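Local coordinates for protein EvdO2 (Micromonospora carbonacea, PDB 4XAB) that probably catalyses an oxidative cyclization in orthosomycin biosynthesis, as a metal-dependent oxygenase of the phytanoyl-CoA dioxygenase family with a double-stranded beta-helix fold, at residues 139-144 and 235-240; 135-140 and 244-249; 93-98 and 231-236. All coordinates share one frame; numbering follows the deposited sequence.

Contact 1. Residues 139-144 and 235-240; sequences WRRRGL and SAPAEV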
# COMPACT_ATOMS: atom_id res chain seq x y z
N TRP A 139 0.51 -20.52 -5.77
CA TRP A 139 -0.39 -19.86 -6.71
C TRP A 139 0.13 -18.48 -7.04
O TRP A 139 0.23 -17.61 -6.17
CB TRP A 139 -1.80 -19.78 -6.11
CG TRP A 139 -2.34 -21.12 -5.85
CD1 TRP A 139 -2.35 -21.81 -4.66
CD2 TRP A 139 -2.90 -22.01 -6.83
NE1 TRP A 139 -2.91 -23.05 -4.84
CE2 TRP A 139 -3.25 -23.21 -6.16
CE3 TRP A 139 -3.17 -21.90 -8.20
CZ2 TRP A 139 -3.84 -24.28 -6.81
CZ3 TRP A 139 -3.75 -22.99 -8.85
CH2 TRP A 139 -4.08 -24.16 -8.16
N ARG A 140 0.47 -18.27 -8.31
CA ARG A 140 1.10 -17.02 -8.70
C ARG A 140 0.05 -16.07 -9.25
O ARG A 140 -0.81 -16.47 -10.03
CB ARG A 140 2.21 -17.27 -9.72
CG ARG A 140 3.02 -16.03 -10.09
CD ARG A 140 4.13 -16.37 -11.08
NE ARG A 140 4.84 -15.18 -11.55
CZ ARG A 140 4.50 -14.48 -12.64
NH1 ARG A 140 3.46 -14.86 -13.37
NH2 ARG A 140 5.21 -13.42 -12.99
N ARG A 141 0.10 -14.81 -8.83
CA ARG A 141 -0.76 -13.79 -9.42
C ARG A 141 0.13 -12.67 -9.91
O ARG A 141 1.10 -12.34 -9.24
CB ARG A 141 -1.76 -13.23 -8.40
CG ARG A 141 -2.82 -14.20 -7.90
CD ARG A 141 -3.61 -13.49 -6.81
NE ARG A 141 -4.56 -14.36 -6.11
CZ ARG A 141 -5.85 -14.46 -6.42
NH1 ARG A 141 -6.34 -13.77 -7.44
NH2 ARG A 141 -6.63 -15.27 -5.73
N ARG A 142 -0.17 -12.12 -11.08
CA ARG A 142 0.40 -10.83 -11.46
C ARG A 142 -0.42 -9.75 -10.79
O ARG A 142 -1.63 -9.87 -10.64
CB ARG A 142 0.41 -10.66 -12.97
CG ARG A 142 1.21 -11.73 -13.68
CD ARG A 142 1.82 -11.23 -14.96
NE ARG A 142 0.83 -11.00 -16.01
CZ ARG A 142 0.57 -9.81 -16.55
NH1 ARG A 142 1.25 -8.74 -16.16
NH2 ARG A 142 -0.34 -9.71 -17.50
N GLY A 143 0.22 -8.67 -10.37
CA GLY A 143 -0.57 -7.65 -9.71
C GLY A 143 0.21 -6.47 -9.25
O GLY A 143 1.45 -6.43 -9.33
N LEU A 144 -0.52 -5.49 -8.74
CA LEU A 144 0.12 -4.29 -8.24
C LEU A 144 -0.77 -3.61 -7.22
O LEU A 144 -1.94 -3.99 -7.02
CB LEU A 144 0.46 -3.34 -9.40
CG LEU A 144 -0.63 -2.94 -10.40
CD1 LEU A 144 -1.67 -2.00 -9.80
CD2 LEU A 144 -0.01 -2.26 -11.63
N SER A 235 -4.31 -10.51 -11.05
CA SER A 235 -4.85 -11.55 -11.93
C SER A 235 -5.41 -12.68 -11.10
O SER A 235 -5.11 -12.80 -9.91
CB SER A 235 -3.77 -12.09 -12.85
OG SER A 235 -2.87 -12.88 -12.10
N ALA A 236 -6.21 -13.53 -11.73
CA ALA A 236 -6.55 -14.83 -11.17
C ALA A 236 -5.27 -15.61 -10.89
O ALA A 236 -4.24 -15.39 -11.54
CB ALA A 236 -7.46 -15.60 -12.12
N PRO A 237 -5.32 -16.54 -9.93
CA PRO A 237 -4.11 -17.30 -9.58
C PRO A 237 -3.79 -18.38 -10.62
O PRO A 237 -4.69 -18.96 -11.20
CB PRO A 237 -4.48 -17.94 -8.24
CG PRO A 237 -5.94 -18.13 -8.30
CD PRO A 237 -6.47 -16.93 -9.10
N ALA A 238 -2.50 -18.61 -10.84
CA ALA A 238 -2.03 -19.67 -11.72
C ALA A 238 -1.20 -20.67 -10.93
O ALA A 238 -0.40 -20.29 -10.08
CB ALA A 238 -1.21 -19.07 -12.86
N GLU A 239 -1.37 -21.96 -11.24
CA GLU A 239 -0.66 -23.00 -10.51
C GLU A 239 0.85 -22.95 -10.73
O GLU A 239 1.32 -22.96 -11.87
CB GLU A 239 -1.18 -24.37 -10.91
CG GLU A 239 -0.53 -25.50 -10.15
CD GLU A 239 -1.01 -26.84 -10.60
OE1 GLU A 239 -1.71 -26.91 -11.64
OE2 GLU A 239 -0.69 -27.84 -9.91
N VAL A 240 1.61 -22.89 -9.64
CA VAL A 240 3.07 -22.94 -9.69
C VAL A 240 3.56 -24.39 -9.60
O VAL A 240 3.28 -25.09 -8.63
CB VAL A 240 3.71 -22.10 -8.55
CG1 VAL A 240 5.23 -22.22 -8.59
CG2 VAL A 240 3.26 -20.65 -8.62

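Contact 2. Residues 135-140 and 244-249; sequences MDPRWR and EPRPWM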
# COMPACT_ATOMS: atom_id res chain seq x y z
N MET A 135 2.06 -13.97 0.16
CA MET A 135 1.17 -14.76 -0.68
C MET A 135 1.57 -16.22 -0.77
O MET A 135 2.74 -16.55 -0.64
CB MET A 135 1.11 -14.14 -2.07
CG MET A 135 0.58 -12.73 -2.02
SD MET A 135 0.70 -11.97 -3.64
CE MET A 135 -0.62 -12.77 -4.52
N ASP A 136 0.58 -17.07 -1.03
CA ASP A 136 0.77 -18.52 -1.15
C ASP A 136 1.69 -18.85 -2.33
O ASP A 136 1.37 -18.52 -3.46
CB ASP A 136 -0.60 -19.17 -1.33
CG ASP A 136 -0.57 -20.68 -1.20
OD1 ASP A 136 0.47 -21.31 -1.49
OD2 ASP A 136 -1.63 -21.21 -0.84
N PRO A 137 2.84 -19.50 -2.06
CA PRO A 137 3.79 -19.75 -3.16
C PRO A 137 3.28 -20.77 -4.17
O PRO A 137 3.88 -20.96 -5.24
CB PRO A 137 5.04 -20.28 -2.43
CG PRO A 137 4.50 -20.84 -1.13
CD PRO A 137 3.35 -19.95 -0.76
N ARG A 138 2.18 -21.44 -3.83
CA ARG A 138 1.60 -22.43 -4.72
C ARG A 138 0.80 -21.81 -5.87
O ARG A 138 0.46 -22.50 -6.84
CB ARG A 138 0.70 -23.39 -3.93
CG ARG A 138 1.45 -24.23 -2.93
CD ARG A 138 0.49 -25.05 -2.09
NE ARG A 138 -0.34 -24.22 -1.21
CZ ARG A 138 -1.24 -24.72 -0.37
NH1 ARG A 138 -1.42 -26.03 -0.30
NH2 ARG A 138 -1.96 -23.90 0.41
N TRP A 139 0.51 -20.52 -5.77
CA TRP A 139 -0.39 -19.86 -6.71
C TRP A 139 0.13 -18.48 -7.04
O TRP A 139 0.23 -17.61 -6.17
CB TRP A 139 -1.80 -19.78 -6.11
CG TRP A 139 -2.34 -21.12 -5.85
CD1 TRP A 139 -2.35 -21.81 -4.66
CD2 TRP A 139 -2.90 -22.01 -6.83
NE1 TRP A 139 -2.91 -23.05 -4.84
CE2 TRP A 139 -3.25 -23.21 -6.16
CE3 TRP A 139 -3.17 -21.90 -8.20
CZ2 TRP A 139 -3.84 -24.28 -6.81
CZ3 TRP A 139 -3.75 -22.99 -8.85
CH2 TRP A 139 -4.08 -24.16 -8.16
N ARG A 140 0.47 -18.27 -8.31
CA ARG A 140 1.10 -17.02 -8.70
C ARG A 140 0.05 -16.07 -9.25
O ARG A 140 -0.81 -16.47 -10.03
CB ARG A 140 2.21 -17.27 -9.72
CG ARG A 140 3.02 -16.03 -10.09
CD ARG A 140 4.13 -16.37 -11.08
NE ARG A 140 4.84 -15.18 -11.55
CZ ARG A 140 4.50 -14.48 -12.64
NH1 ARG A 140 3.46 -14.86 -13.37
NH2 ARG A 140 5.21 -13.42 -12.99
N GLU A 244 8.16 -22.17 -4.22
CA GLU A 244 9.14 -21.77 -3.20
C GLU A 244 8.68 -22.19 -1.81
O GLU A 244 7.49 -22.20 -1.52
CB GLU A 244 9.35 -20.26 -3.24
CG GLU A 244 9.89 -19.77 -4.55
CD GLU A 244 9.87 -18.25 -4.66
OE1 GLU A 244 9.42 -17.57 -3.71
OE2 GLU A 244 10.30 -17.74 -5.72
N PRO A 245 9.64 -22.52 -0.92
CA PRO A 245 9.28 -22.95 0.44
C PRO A 245 8.59 -21.87 1.30
O PRO A 245 7.63 -22.22 2.00
CB PRO A 245 10.64 -23.34 1.06
CG PRO A 245 11.68 -22.75 0.16
CD PRO A 245 11.07 -22.73 -1.21
N ARG A 246 9.05 -20.63 1.24
CA ARG A 246 8.56 -19.53 2.09
C ARG A 246 8.19 -19.99 3.51
O ARG A 246 7.03 -19.99 3.91
CB ARG A 246 7.36 -18.83 1.43
CG ARG A 246 7.73 -18.24 0.06
CD ARG A 246 6.71 -17.24 -0.50
NE ARG A 246 7.05 -16.97 -1.89
CZ ARG A 246 6.18 -16.59 -2.82
NH1 ARG A 246 4.91 -16.41 -2.50
NH2 ARG A 246 6.59 -16.39 -4.06
N PRO A 247 9.21 -20.39 4.29
CA PRO A 247 8.98 -21.00 5.61
C PRO A 247 8.42 -20.00 6.63
O PRO A 247 7.99 -20.40 7.72
CB PRO A 247 10.37 -21.49 6.02
CG PRO A 247 11.32 -20.61 5.28
CD PRO A 247 10.65 -20.25 3.98
N TRP A 248 8.40 -18.73 6.27
CA TRP A 248 7.88 -17.68 7.15
C TRP A 248 6.37 -17.54 7.04
O TRP A 248 5.76 -16.73 7.74
CB TRP A 248 8.53 -16.34 6.81
CG TRP A 248 8.25 -15.91 5.39
CD1 TRP A 248 7.13 -15.29 4.91
CD2 TRP A 248 9.12 -16.09 4.26
NE1 TRP A 248 7.25 -15.06 3.55
CE2 TRP A 248 8.47 -15.54 3.14
CE3 TRP A 248 10.39 -16.65 4.10
CZ2 TRP A 248 9.04 -15.53 1.88
CZ3 TRP A 248 10.96 -16.64 2.84
CH2 TRP A 248 10.28 -16.09 1.75
N MET A 249 5.76 -18.29 6.14
CA MET A 249 4.34 -18.14 5.87
C MET A 249 3.51 -18.48 7.10
O MET A 249 3.75 -19.49 7.76
CB MET A 249 3.90 -19.03 4.71
CG MET A 249 2.47 -18.77 4.26
SD MET A 249 2.38 -18.07 2.59
CE MET A 249 3.55 -16.72 2.75
O HOH W 1 2.82 -16.36 -4.68
O HOH W 2 6.57 -20.10 -5.66

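Contact 3. Residues 93-98 and 231-236; sequences RCRSIA and LVFMSA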
# COMPACT_ATOMS: atom_id res chain seq x y z
N ARG A 93 -10.57 4.96 -12.56
CA ARG A 93 -9.35 5.54 -13.08
C ARG A 93 -8.17 4.64 -12.71
O ARG A 93 -7.30 4.35 -13.54
CB ARG A 93 -9.17 6.96 -12.51
CG ARG A 93 -8.10 7.82 -13.13
CD ARG A 93 -8.11 9.23 -12.48
NE ARG A 93 -9.45 9.83 -12.49
CZ ARG A 93 -10.10 10.26 -11.41
NH1 ARG A 93 -9.53 10.19 -10.21
NH2 ARG A 93 -11.32 10.78 -11.52
N CYS A 94 -8.16 4.20 -11.46
CA CYS A 94 -7.09 3.32 -10.99
C CYS A 94 -7.14 1.95 -11.67
O CYS A 94 -6.09 1.37 -11.97
CB CYS A 94 -7.17 3.17 -9.47
SG CYS A 94 -6.62 4.65 -8.58
N ARG A 95 -8.34 1.43 -11.91
CA ARG A 95 -8.47 0.12 -12.58
C ARG A 95 -7.91 0.22 -14.00
O ARG A 95 -7.24 -0.70 -14.49
CB ARG A 95 -9.93 -0.35 -12.59
CG ARG A 95 -10.15 -1.77 -13.12
CD ARG A 95 -11.64 -2.16 -13.08
NE ARG A 95 -12.43 -1.17 -13.80
CZ ARG A 95 -13.75 -1.00 -13.67
NH1 ARG A 95 -14.44 -1.76 -12.83
NH2 ARG A 95 -14.36 -0.06 -14.37
N SER A 96 -8.17 1.34 -14.66
CA SER A 96 -7.65 1.58 -16.00
C SER A 96 -6.13 1.68 -16.00
O SER A 96 -5.48 1.18 -16.90
CB SER A 96 -8.26 2.85 -16.60
OG SER A 96 -9.66 2.71 -16.69
N ILE A 97 -5.58 2.32 -14.97
CA ILE A 97 -4.14 2.42 -14.84
C ILE A 97 -3.54 1.03 -14.64
O ILE A 97 -2.55 0.67 -15.26
CB ILE A 97 -3.74 3.35 -13.65
CG1 ILE A 97 -4.08 4.80 -13.99
CG2 ILE A 97 -2.26 3.21 -13.35
CD1 ILE A 97 -3.88 5.78 -12.83
N ALA A 98 -4.18 0.23 -13.79
CA ALA A 98 -3.70 -1.12 -13.49
C ALA A 98 -3.68 -1.96 -14.76
O ALA A 98 -2.72 -2.68 -15.03
CB ALA A 98 -4.57 -1.77 -12.43
N LEU A 231 -5.45 0.62 -3.40
CA LEU A 231 -6.22 -0.31 -4.22
C LEU A 231 -5.27 -1.35 -4.78
O LEU A 231 -4.22 -1.03 -5.31
CB LEU A 231 -6.93 0.43 -5.35
CG LEU A 231 -8.15 1.23 -4.90
CD1 LEU A 231 -8.57 2.19 -6.01
CD2 LEU A 231 -9.29 0.26 -4.56
N VAL A 232 -5.65 -2.61 -4.61
CA VAL A 232 -4.87 -3.73 -5.12
C VAL A 232 -5.59 -4.34 -6.31
O VAL A 232 -6.78 -4.58 -6.25
CB VAL A 232 -4.67 -4.78 -4.03
CG1 VAL A 232 -4.00 -6.02 -4.61
CG2 VAL A 232 -3.85 -4.17 -2.90
N PHE A 233 -4.87 -4.54 -7.41
CA PHE A 233 -5.42 -5.15 -8.62
C PHE A 233 -4.55 -6.34 -8.97
O PHE A 233 -3.32 -6.23 -8.98
CB PHE A 233 -5.45 -4.14 -9.79
CG PHE A 233 -6.41 -3.00 -9.58
CD1 PHE A 233 -5.98 -1.78 -9.07
CD2 PHE A 233 -7.75 -3.15 -9.90
CE1 PHE A 233 -6.87 -0.74 -8.88
CE2 PHE A 233 -8.65 -2.11 -9.71
CZ PHE A 233 -8.20 -0.90 -9.19
N MET A 234 -5.18 -7.46 -9.29
CA MET A 234 -4.40 -8.67 -9.51
C MET A 234 -5.10 -9.63 -10.46
O MET A 234 -6.31 -9.59 -10.62
CB MET A 234 -4.14 -9.36 -8.19
CG MET A 234 -5.39 -9.87 -7.55
SD MET A 234 -5.10 -10.23 -5.82
CE MET A 234 -6.74 -10.71 -5.29
N SER A 235 -4.31 -10.51 -11.05
CA SER A 235 -4.85 -11.55 -11.93
C SER A 235 -5.41 -12.68 -11.10
O SER A 235 -5.11 -12.80 -9.91
CB SER A 235 -3.77 -12.09 -12.85
OG SER A 235 -2.87 -12.88 -12.10
N ALA A 236 -6.21 -13.53 -11.73
CA ALA A 236 -6.55 -14.83 -11.17
C ALA A 236 -5.27 -15.61 -10.89
O ALA A 236 -4.24 -15.39 -11.54
CB ALA A 236 -7.46 -15.60 -12.12

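Contact 1. Residues 139-144 and 235-240
Arg-141 lies alongside Pro-237 where the edge strand 238-239 pairs with the start of strand 139-149, and its side chain can be followed from root to tip. CB sits 3.7 Å from the carbonyl oxygen of Ser-235. CG, placed beside the backbone N by a chi1 of -66°, touches that same oxygen (3.4 Å) and CA of Pro-237, and CD keeps Ser-235 O within van der Waals distance. The chain stays extended to NE and runs alongside the proline, so that CD of Pro-237 lies over one guanidinium face, offset toward the rim, while NH1 donates to Ser-235 O at 2.9 Å. That bond is bent, with 142° at the hydrogen, and the oxygen is tilted out of the guanidinium plane. NH1 also forms a salt bridge with Glu-110.

Before this arginine the backbones pair as antiparallel strands. Arg-140 and Ala-238 form a hydrogen-bonded pair, N of each donating to O of the other, and the next pair, Trp-139 with Glu-239, is non-hydrogen-bonded. Trp-139 brings its six-membered ring against the neighbouring backbone, CZ3 standing 3.5 Å from CA of Glu-239, and its CB touches CB of Pro-237. Beyond the ladder, Ser-235 takes over: its N donates to Arg-142 O at 2.8 Å, and Arg-142 N donates to its OG at 3.0 Å. OG in turn donates to Ala-236 O.

Ser-235 thus engages 141-142 through backbone N, backbone O and hydroxyl, so hydrogen bonding continues past the last regular pair. At this largely solvent-accessible edge of the double-stranded beta-helix, five hydrogen bonds set the register, while the Trp-139 ring, Pro-237 and the contact of Arg-140 CB with Val-240 CG2 (3.7 Å) add packing.

Contact 2. Residues 135-140 and 244-249
Pro-137, Arg-246 and Met-249 join two type I beta turns, one running from Asp-136 to Trp-139 and the other from Arg-246 to Met-249. An Asx turn overlaps the first, OD1 of Asp-136 accepting from N of Arg-138. Pro-137, which loses the most surface to the other segment, is wedged against the C-terminal segment: its CB lies 3.2 Å from the carbonyl oxygen of Glu-244 and, on the other flank, rests over one face of the Arg-246 guanidinium.

An extended chain brings that guanidinium past the proline, and NH1 donates to Met-135 O at 2.9 Å. The oxygen lies in the guanidinium plane, yet the donor stands well above the carbonyl plane. At the opposite edge, NE and NH2 both grip OE1 of Glu-244 side-on, from one face of the carboxylate. NH2 has a second acidic partner in Glu-132, so the arginine is fixed in rotation between two acidic residues and a backbone carbonyl.

Met-249 meets Pro-137 tip to tip, SD to CD at 4.0 Å. Its chain bends after CG, which folds CE back to 3.5 Å from Met-135 O. Two waters complete the join between the C-terminal tail and the approach to strand 139-149. Water 1 accepts from Arg-246 NH1 and donates to Asp-136 O, while water 2 accepts from N of Glu-244 and donates to Pro-137 O at 2.9 Å.

Contact 3. Residues 93-98 and 231-236
A chi1 of -67° sets CG of Phe-233 beside its own backbone N, and a chi2 of 96° turns the ring so that CE1, CZ and CE2 run up against helix 89-102. On the helix, Arg-95 has CG opposite its backbone N (chi1 -173°), which lays CG beside CE2 of that ring, next to its CB. Near the root of the ring, CB of Ala-98 touches CG of Phe-233 at 3.6 Å and lies equally near CD1. At the outer end, CE1 approaches the carbonyl oxygen and CB of Cys-94 on one side. On the other, CZ is 3.6 Å from CA of Arg-95, and CE2 comes as close to CB of the same arginine.

The guanidinium of Arg-95 turns away from this apolar patch: its plane stands 64° from the ring, and NE forms a salt bridge with Glu-106. Only the aliphatic start of the arginine therefore serves the packing.

In the double-stranded beta-helix, this is the place where a helix lies on the outside of the sheet that includes strands 226-234, 110-118 and 139-149. The short axes of 93-98 and 231-234 approach to 9.2 Å and cross at -39°. Phe-233 and Leu-231, two apart on the strand, both point to the helix, while Val-232 and Met-234 turn elsewhere. With the ring of Phe-233 cut back to an alanine, Ala-98, Cys-94 and the root of Arg-95 would probably lose their shared partner, and a gap would be likely to open between helix and sheet.

Leu-231 extends the contact toward the N-terminal side of the helix, its CD1 lying 3.9 Å from CB of Cys-94 and only slightly farther from SG.

Of the contacting segments, that on helix 89-102 comes first, and contact 3 closes the longest loop by bringing it against strand 226-234, 133 residues on. Residues 135-144 follow, supplying contacts 2 and 1 in turn. Contact 1 closes the shortest loop, back to 235-240, and contact 2 spans it by reaching on to 244-249, so contact 1 nests within contact 2. Contact 3 crosses contact 2, with alternating segments. Contacts 1 and 2 share Trp-139 and Arg-140, and a probable hydrogen bond from Val-240 N to Arg-138 O links them. Ser-235 and Ala-236 belong to contacts 1 and 3. Together the three contacts tie outer helix, sheet and C-terminal tail to strand 139-149 and its neighbours.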